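Local coordinates for transcriptional regulator (Rhodococcus jostii, PDB 5CYV), which probably binds DNA as a MarR-family transcriptional regulator of p-hydroxycinnamate metabolism, and holds p-coumaroyl-CoA as its ligand, at residues 86-89 / 90-93; 42-45 / 46-50; 103-106 / 107-110. All coordinates share one frame; numbering follows the deposited sequence. Where two conformers were deposited one is given.

Contact 1. Residues 86-89 / 90-93; sequences LDPS and DRRN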
ATOM      1  N   LEU B  86      29.939  10.617   8.649  1.00 27.52           N
ATOM      2  CA  LEU B  86      29.666  12.043   8.854  1.00 26.72           C
ATOM      3  C   LEU B  86      29.893  12.654   7.515  1.00 27.27           C
ATOM      4  O   LEU B  86      30.844  12.292   6.838  1.00 33.87           O
ATOM      5  CB  LEU B  86      30.565  12.681   9.940  1.00 25.82           C
ATOM      6  CG  LEU B  86      30.447  12.036  11.314  1.00 31.40           C
ATOM      7  CD1 LEU B  86      31.469  12.672  12.222  1.00 39.13           C
ATOM      8  CD2 LEU B  86      29.044  12.191  11.937  1.00 33.27           C
ATOM      9  N   ASP B  87      28.963  13.513   7.096  1.00 28.18           N
ATOM     10  CA  ASP B  87      29.090  14.274   5.872  1.00 28.31           C
ATOM     11  C   ASP B  87      30.440  14.984   5.862  1.00 45.07           C
ATOM     12  O   ASP B  87      30.712  15.795   6.730  1.00 37.64           O
ATOM     13  CB  ASP B  87      27.932  15.267   5.775  1.00 30.91           C
ATOM     14  CG  ASP B  87      27.883  16.033   4.433  1.00 42.73           C
ATOM     15  OD1 ASP B  87      28.892  16.042   3.676  1.00 42.11           O
ATOM     16  OD2 ASP B  87      26.827  16.672   4.158  1.00 40.40           O
ATOM     17  N   PRO B  88      31.295  14.659   4.878  1.00 36.46           N
ATOM     18  CA  PRO B  88      32.560  15.400   4.769  1.00 47.03           C
ATOM     19  C   PRO B  88      32.334  16.927   4.586  1.00 59.96           C
ATOM     20  O   PRO B  88      33.228  17.732   4.889  1.00 40.00           O
ATOM     21  CB  PRO B  88      33.220  14.779   3.527  1.00 45.88           C
ATOM     22  CG  PRO B  88      32.605  13.459   3.361  1.00 54.86           C
ATOM     23  CD  PRO B  88      31.169  13.613   3.845  1.00 48.44           C
ATOM     24  N   SER B  89      31.151  17.332   4.111  1.00 43.63           N
ATOM     25  CA  SER B  89      30.907  18.780   3.931  1.00 51.68           C
ATOM     26  C   SER B  89      30.253  19.464   5.131  1.00 60.13           C
ATOM     27  O   SER B  89      30.087  20.691   5.138  1.00 61.72           O
ATOM     28  CB  SER B  89      30.050  19.031   2.698  1.00 43.04           C
ATOM     29  OG  SER B  89      30.771  18.670   1.546  1.00 60.07           O
ATOM     30  N   ASP B  90      29.889  18.681   6.143  1.00 45.07           N
ATOM     31  CA  ASP B  90      29.317  19.204   7.378  1.00 36.52           C
ATOM     32  C   ASP B  90      29.344  18.087   8.403  1.00 41.28           C
ATOM     33  O   ASP B  90      28.472  17.235   8.381  1.00 34.12           O
ATOM     34  CB  ASP B  90      27.887  19.701   7.159  1.00 35.41           C
ATOM     35  CG  ASP B  90      27.225  20.179   8.448  1.00 50.03           C
ATOM     36  OD1 ASP B  90      27.894  20.207   9.510  1.00 43.65           O
ATOM     37  OD2 ASP B  90      26.034  20.565   8.391  1.00 51.97           O
ATOM     38  N   ARG B  91      30.300  18.105   9.335  1.00 35.75           N
ATOM     39  CA  ARG B  91      30.413  16.926  10.189  1.00 34.24           C
ATOM     40  C   ARG B  91      29.277  16.800  11.195  1.00 32.03           C
ATOM     41  O   ARG B  91      29.170  15.783  11.882  1.00 41.77           O
ATOM     42  CB  ARG B  91      31.744  16.909  10.905  1.00 41.75           C
ATOM     43  CG  ARG B  91      32.915  16.663   9.973  1.00 52.59           C
ATOM     44  CD  ARG B  91      32.848  15.352   9.138  1.00 43.26           C
ATOM     45  NE  ARG B  91      34.190  15.053   8.636  1.00 37.65           N
ATOM     46  CZ  ARG B  91      34.540  13.992   7.910  1.00 47.54           C
ATOM     47  NH1 ARG B  91      33.642  13.083   7.557  1.00 38.97           N
ATOM     48  NH2 ARG B  91      35.808  13.834   7.546  1.00 36.96           N
ATOM     49  N   ARG B  92      28.409  17.803  11.264  1.00 34.64           N
ATOM     50  CA  ARG B  92      27.229  17.700  12.109  0.51 34.89           C
ATOM     51  C   ARG B  92      26.102  16.950  11.386  1.00 30.43           C
ATOM     52  O   ARG B  92      25.124  16.553  12.006  1.00 31.10           O
ATOM     53  CB  ARG B  92      26.774  19.104  12.544  0.51 37.84           C
ATOM     54  CG  ARG B  92      27.891  19.928  13.220  0.51 40.15           C
ATOM     55  CD  ARG B  92      27.427  21.340  13.599  0.51 44.38           C
ATOM     56  NE  ARG B  92      28.530  22.264  13.907  0.51 41.99           N
ATOM     57  CZ  ARG B  92      28.942  22.584  15.133  0.51 40.18           C
ATOM     58  NH1 ARG B  92      28.360  22.061  16.199  0.51 39.05           N
ATOM     59  NH2 ARG B  92      29.942  23.441  15.298  0.51 42.17           N
ATOM     60  N   ASN B  93      26.260  16.740  10.078  1.00 30.15           N
ATOM     61  CA  ASN B  93      25.259  16.065   9.256  1.00 30.09           C
ATOM     62  C   ASN B  93      25.610  14.579   9.192  1.00 25.06           C
ATOM     63  O   ASN B  93      26.513  14.175   8.468  1.00 28.80           O
ATOM     64  CB  ASN B  93      25.207  16.692   7.847  1.00 26.79           C
ATOM     65  CG  ASN B  93      24.061  16.144   6.981  1.00 25.59           C
ATOM     66  OD1 ASN B  93      22.989  15.794   7.493  1.00 30.15           O
ATOM     67  ND2 ASN B  93      24.285  16.073   5.682  1.00 29.57           N
TER
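D87 and N93 meet through matching first torsions: each has CG anti to its own backbone N (chi1 -174° and -173°), which brings carboxylate and amide together. There N93 ND2 gives a nearly straight hydrogen bond to the anti lone pair of D87 OD2 (3.0 Å). That oxygen lies in the amide plane of N93, although the two flat groups are turned 55° apart. The backbones are tied as well, D87 N to N93 O at 2.9 Å. D87 OD1 accepts from S89 N, two residues on, at 2.6 Å; the N-H comes from above the carboxylate plane, and the pair makes an Asx turn. D90 repeats the device, its OD1 taking R92 N at 3.0 Å. R91 bends at its second torsion and reaches back to the start of the turn: its CD rests 3.6 Å from L86 CB, P88 CA sits over one guanidinium face, and NH1 makes a weak, bent bond to L86 O. Two type I turns, D87 to D90 and D90 to N93, thus share D90 and reverse the chain between strands 82-87 and 94-98. This is the tip of the wing of a winged helix, a part that in MarR relatives reaches toward the DNA minor groove.

Contact 2. Residues 42-45 / 46-50; sequences VLVL and ACEQA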
ATOM      1  N   VAL B  42      15.590   1.619   2.463  1.00 16.29           N
ATOM      2  CA  VAL B  42      16.702   2.395   3.034  1.00 16.32           C
ATOM      3  C   VAL B  42      17.997   2.236   2.258  1.00 17.21           C
ATOM      4  O   VAL B  42      18.665   3.236   1.939  1.00 17.66           O
ATOM      5  CB  VAL B  42      16.919   2.011   4.495  1.00 14.42           C
ATOM      6  CG1 VAL B  42      18.137   2.756   5.098  1.00 18.50           C
ATOM      7  CG2 VAL B  42      15.642   2.358   5.279  1.00 18.81           C
ATOM      8  N   LEU B  43      18.271   0.991   1.866  1.00 15.26           N
ATOM      9  CA  LEU B  43      19.484   0.693   1.081  1.00 15.27           C
ATOM     10  C   LEU B  43      19.444   1.446  -0.263  1.00 17.35           C
ATOM     11  O   LEU B  43      20.447   2.072  -0.690  1.00 17.26           O
ATOM     12  CB  LEU B  43      19.625  -0.821   0.917  1.00 16.40           C
ATOM     13  CG  LEU B  43      20.857  -1.187   0.078  1.00 17.15           C
ATOM     14  CD1 LEU B  43      22.149  -0.683   0.743  1.00 18.37           C
ATOM     15  CD2 LEU B  43      20.932  -2.713  -0.062  1.00 19.68           C
ATOM     16  N   VAL B  44      18.291   1.409  -0.952  1.00 15.62           N
ATOM     17  CA  VAL B  44      18.163   2.082  -2.229  1.00 18.06           C
ATOM     18  C   VAL B  44      18.391   3.577  -2.044  1.00 16.92           C
ATOM     19  O   VAL B  44      19.139   4.231  -2.807  1.00 18.21           O
ATOM     20  CB  VAL B  44      16.804   1.817  -2.799  1.00 18.23           C
ATOM     21  CG1 VAL B  44      16.492   2.802  -3.948  1.00 21.76           C
ATOM     22  CG2 VAL B  44      16.777   0.375  -3.293  1.00 19.18           C
ATOM     23  N   LEU B  45      17.796   4.132  -0.987  1.00 15.98           N
ATOM     24  CA  LEU B  45      17.905   5.591  -0.807  1.00 16.97           C
ATOM     25  C   LEU B  45      19.331   5.999  -0.443  1.00 18.52           C
ATOM     26  O   LEU B  45      19.797   7.064  -0.881  1.00 21.64           O
ATOM     27  CB  LEU B  45      16.900   6.086   0.261  1.00 17.26           C
ATOM     28  CG  LEU B  45      15.447   5.981  -0.215  1.00 17.94           C
ATOM     29  CD1 LEU B  45      14.502   6.132   0.974  1.00 17.94           C
ATOM     30  CD2 LEU B  45      15.092   7.013  -1.255  1.00 20.57           C
ATOM     31  N   ALA B  46      20.046   5.156   0.264  1.00 17.48           N
ATOM     32  CA  ALA B  46      21.448   5.442   0.552  1.00 18.14           C
ATOM     33  C   ALA B  46      22.279   5.388  -0.725  1.00 22.28           C
ATOM     34  O   ALA B  46      23.159   6.220  -0.921  1.00 21.60           O
ATOM     35  CB  ALA B  46      21.988   4.466   1.586  1.00 19.15           C
ATOM     36  N   CYS B  47      21.989   4.382  -1.561  1.00 18.26           N
ATOM     37  CA  CYS B  47      22.817   4.211  -2.777  1.00 19.86           C
ATOM     38  C   CYS B  47      22.635   5.374  -3.760  1.00 22.10           C
ATOM     39  O   CYS B  47      23.506   5.625  -4.597  1.00 23.47           O
ATOM     40  CB  CYS B  47      22.501   2.880  -3.450  1.00 19.84           C
ATOM     41  SG  CYS B  47      23.163   1.455  -2.527  1.00 21.40           S
ATOM     42  N   GLU B  48      21.467   6.034  -3.710  1.00 20.23           N
ATOM     43  CA  GLU B  48      21.208   7.121  -4.648  1.00 21.69           C
ATOM     44  C   GLU B  48      22.153   8.309  -4.465  1.00 25.25           C
ATOM     45  O   GLU B  48      22.215   9.144  -5.347  1.00 26.48           O
ATOM     46  CB  GLU B  48      19.771   7.617  -4.532  1.00 22.63           C
ATOM     47  CG  GLU B  48      18.805   6.586  -5.081  1.00 23.72           C
ATOM     48  CD  GLU B  48      17.321   6.946  -4.849  1.00 27.20           C
ATOM     49  OE1 GLU B  48      17.021   8.035  -4.281  1.00 25.65           O
ATOM     50  OE2 GLU B  48      16.470   6.104  -5.284  1.00 23.64           O
ATOM     51  N   GLN B  49      22.837   8.401  -3.313  1.00 23.25           N
ATOM     52  CA  GLN B  49      23.697   9.523  -3.001  1.00 25.50           C
ATOM     53  C   GLN B  49      25.124   9.030  -2.991  1.00 24.84           C
ATOM     54  O   GLN B  49      25.402   7.940  -2.480  1.00 25.30           O
ATOM     55  CB  GLN B  49      23.345  10.098  -1.619  1.00 30.17           C
ATOM     56  CG  GLN B  49      21.820  10.315  -1.441  1.00 30.58           C
ATOM     57  CD  GLN B  49      21.311  11.355  -2.433  1.00 34.43           C
ATOM     58  OE1 GLN B  49      22.057  12.273  -2.818  1.00 35.59           O
ATOM     59  NE2 GLN B  49      20.066  11.236  -2.848  1.00 34.40           N
ATOM     60  N   ALA B  50      26.034   9.861  -3.446  1.00 28.15           N
ATOM     61  CA  ALA B  50      27.434   9.471  -3.434  1.00 32.68           C
ATOM     62  C   ALA B  50      27.990   9.387  -2.039  1.00 26.01           C
ATOM     63  O   ALA B  50      28.727   8.456  -1.708  1.00 31.60           O
ATOM     64  CB  ALA B  50      28.268  10.458  -4.270  1.00 35.15           C
TER
HETATM   65  O   HOH W   1      18.146   9.090  -1.859  1.00 25.67           O
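A single water is gripped by L45, E48 and Q49: it donates to L45 O (2.8 Å) and to E48 OE1 (2.9 Å), and accepts from Q49 NE2 (3.0 Å). One backbone carbonyl and two side chains are bridged this way. Q49 gets there by bending at its second torsion (chi2 -64°), which brings the amide back to the water. The E48 chain runs extended beyond CG, back along the preceding turn. Its CG lies 3.3 Å from V44 O, and each carboxylate oxygen rests near a different methyl, OE2 3.6 Å from V44 CG1 and OE1 3.7 Å from L45 CD2. The side chain of L45 points the same way as that of E48 and lies alongside it, while V44 passes across it at a slant. OE2 has its main partner in the second subunit, the backbone N of L7, so one oxygen of E48 serves the water and the other the dimer. Helix 37-47 belongs to the MarR winged-helix domain, where it backs the helix-turn-helix: V42 faces V58 and M62 on helix 55-62 and L72, V73 and L76 on helix 70-78, and L45 covers V58 and T61. Backbone bonds A46 N to V42 O and C47 N to L43 O carry the regular helix. On the flank toward helix 100-121, L43 CD1 touches C47 SG at 4.0 Å, and R106 lies against both.

Contact 3. Residues 103-106 / 107-110; sequences RRLR and DDAK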
ATOM      1  N   ARG B 103      26.182  -1.599  -2.385  1.00 19.14           N
ATOM      2  CA  ARG B 103      25.836  -1.198  -3.759  1.00 18.73           C
ATOM      3  C   ARG B 103      25.644  -2.436  -4.609  1.00 19.96           C
ATOM      4  O   ARG B 103      24.730  -2.481  -5.476  1.00 20.80           O
ATOM      5  CB  ARG B 103      26.885  -0.269  -4.371  1.00 22.62           C
ATOM      6  CG  ARG B 103      26.947   1.074  -3.678  1.00 22.04           C
ATOM      7  CD  ARG B 103      27.949   2.048  -4.351  1.00 23.37           C
ATOM      8  NE  ARG B 103      27.940   3.311  -3.566  1.00 28.18           N
ATOM      9  CZ  ARG B 103      26.994   4.253  -3.685  1.00 27.23           C
ATOM     10  NH1 ARG B 103      26.016   4.132  -4.600  1.00 24.85           N
ATOM     11  NH2 ARG B 103      27.056   5.331  -2.917  1.00 30.63           N
ATOM     12  N   ARG B 104      26.478  -3.451  -4.392  1.00 22.53           N
ATOM     13  CA  ARG B 104      26.342  -4.666  -5.204  1.00 21.49           C
ATOM     14  C   ARG B 104      24.996  -5.364  -4.895  1.00 20.97           C
ATOM     15  O   ARG B 104      24.281  -5.823  -5.810  1.00 22.69           O
ATOM     16  CB  ARG B 104      27.531  -5.602  -4.953  1.00 25.21           C
ATOM     17  CG  ARG B 104      27.343  -7.017  -5.470  1.00 37.01           C
ATOM     18  CD  ARG B 104      27.958  -8.098  -4.551  1.00 53.62           C
ATOM     19  NE  ARG B 104      26.929  -8.726  -3.715  1.00 67.56           N
ATOM     20  CZ  ARG B 104      25.943  -9.515  -4.155  1.00 63.02           C
ATOM     21  NH1 ARG B 104      25.818  -9.819  -5.448  1.00 64.11           N
ATOM     22  NH2 ARG B 104      25.072 -10.010  -3.282  1.00 73.26           N
ATOM     23  N   LEU B 105      24.607  -5.412  -3.623  1.00 19.91           N
ATOM     24  CA  LEU B 105      23.342  -6.038  -3.249  1.00 19.01           C
ATOM     25  C   LEU B 105      22.181  -5.206  -3.741  1.00 17.74           C
ATOM     26  O   LEU B 105      21.155  -5.741  -4.176  1.00 19.66           O
ATOM     27  CB  LEU B 105      23.274  -6.220  -1.725  1.00 20.00           C
ATOM     28  CG  LEU B 105      22.035  -6.992  -1.288  1.00 21.03           C
ATOM     29  CD1 LEU B 105      22.086  -8.424  -1.798  1.00 25.31           C
ATOM     30  CD2 LEU B 105      21.869  -6.942   0.260  1.00 22.76           C
ATOM     31  N   ARG B 106      22.359  -3.892  -3.713  1.00 18.25           N
ATOM     32  CA  ARG B 106      21.277  -3.031  -4.153  1.00 18.06           C
ATOM     33  C   ARG B 106      21.039  -3.224  -5.644  1.00 19.47           C
ATOM     34  O   ARG B 106      19.894  -3.228  -6.099  1.00 20.96           O
ATOM     35  CB  ARG B 106      21.600  -1.565  -3.855  1.00 18.93           C
ATOM     36  CG  ARG B 106      20.778  -0.573  -4.660  1.00 22.67           C
ATOM     37  CD  ARG B 106      21.661   0.483  -5.304  1.00 58.79           C
ATOM     38  NE  ARG B 106      20.902   1.375  -6.174  1.00 63.87           N
ATOM     39  CZ  ARG B 106      20.634   1.122  -7.452  1.00 69.41           C
ATOM     40  NH1 ARG B 106      21.065   0.000  -8.012  1.00 66.91           N
ATOM     41  NH2 ARG B 106      19.937   1.992  -8.169  1.00 66.95           N
ATOM     42  N   ASP B 107      22.083  -3.493  -6.423  1.00 19.08           N
ATOM     43  CA  ASP B 107      21.895  -3.728  -7.850  1.00 21.33           C
ATOM     44  C   ASP B 107      21.136  -5.057  -8.062  1.00 19.55           C
ATOM     45  O   ASP B 107      20.261  -5.132  -8.925  1.00 22.18           O
ATOM     46  CB  ASP B 107      23.240  -3.777  -8.561  1.00 21.83           C
ATOM     47  CG  ASP B 107      23.805  -2.406  -8.764  1.00 25.55           C
ATOM     48  OD1 ASP B 107      23.069  -1.413  -8.570  1.00 30.06           O
ATOM     49  OD2 ASP B 107      24.974  -2.325  -9.129  1.00 32.99           O
ATOM     50  N   ASP B 108      21.517  -6.082  -7.320  1.00 19.07           N
ATOM     51  CA  ASP B 108      20.846  -7.393  -7.395  1.00 18.17           C
ATOM     52  C   ASP B 108      19.380  -7.265  -6.977  1.00 19.08           C
ATOM     53  O   ASP B 108      18.459  -7.734  -7.651  1.00 18.15           O
ATOM     54  CB  ASP B 108      21.591  -8.368  -6.512  1.00 19.89           C
ATOM     55  CG  ASP B 108      20.926  -9.706  -6.463  1.00 22.65           C
ATOM     56  OD1 ASP B 108      21.211 -10.552  -7.374  1.00 25.45           O
ATOM     57  OD2 ASP B 108      20.130  -9.913  -5.510  1.00 22.42           O
ATOM     58  N   ALA B 109      19.165  -6.566  -5.867  1.00 20.37           N
ATOM     59  CA  ALA B 109      17.835  -6.461  -5.336  1.00 19.14           C
ATOM     60  C   ALA B 109      16.896  -5.636  -6.221  1.00 17.98           C
ATOM     61  O   ALA B 109      15.710  -5.984  -6.379  1.00 19.30           O
ATOM     62  CB  ALA B 109      17.909  -5.825  -3.891  1.00 17.92           C
ATOM     63  N   LYS B 110      17.433  -4.543  -6.806  1.00 18.27           N
ATOM     64  CA  LYS B 110      16.586  -3.722  -7.633  1.00 18.43           C
ATOM     65  C   LYS B 110      16.226  -4.466  -8.935  1.00 17.20           C
ATOM     66  O   LYS B 110      15.139  -4.277  -9.438  1.00 19.28           O
ATOM     67  CB  LYS B 110      17.256  -2.413  -7.986  1.00 22.01           C
ATOM     68  CG  LYS B 110      16.241  -1.541  -8.750  1.00 28.52           C
ATOM     69  CD  LYS B 110      16.592  -0.102  -8.659  1.00 36.45           C
ATOM     70  CE  LYS B 110      15.978   0.679  -9.829  1.00 41.18           C
ATOM     71  NZ  LYS B 110      14.533   0.467 -10.064  1.00 38.02           N
TER
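From R103 to K110 the chain is unbroken alpha-helix, with each amide of 107-110 bonded to the carbonyl four residues back. A109 N to L105 O is the shortest of these at 2.7 Å, and K110 N to R106 O follows at 2.9 Å. Among the side chains R106 does most of the work. Its chain leaves with CG anti to the backbone N (chi1 161°) and bends at chi2, which sets the guanidinium beside the D107 carboxylate. There NH1 forms a short salt bridge to D107 OD1 (2.5 Å), the oxygen lying at the guanidinium's edge while the carboxylate plane stands 90° to it. K110 runs beside R106 in the same direction, its CD 4.0 Å from R106 NH2, and its NZ forms a salt bridge with D114. Putting an alanine at R106 would probably leave D107 without this salt-bridge partner and uncover L43 and C47, against which the arginine packs. D108, on another side of the helix, pairs with R112. Such a long helix following the wing is the one that, in the MarR fold, leads from the winged-helix domain toward the dimerisation region, and here the side chain of K110 lies about 7 Å from a bound p-coumaroyl-CoA.

In the fold
Along the chain the three contacts come in series, contact 2, then contact 1, then contact 3; none nests in or crosses another. Contact 2 lies toward the C-terminal part of helix 37-47, ahead of the helix-turn-helix. Contact 1 closes the hairpin loop joining strands 82-87 and 94-98, out at the surface and about 17 Å from contact 2, centre to centre, without touching it. The returning strand then leads into helix 100-121, whose early turns make contact 3. These swing back to contact 2: R103 NH1 bonds to C47 O at 2.9 Å and R103 NH2 to Q49 O at 3.1 Å. R103 thereby ties residues 47-49 to the early part of helix 100-121, while the wing projects beyond both.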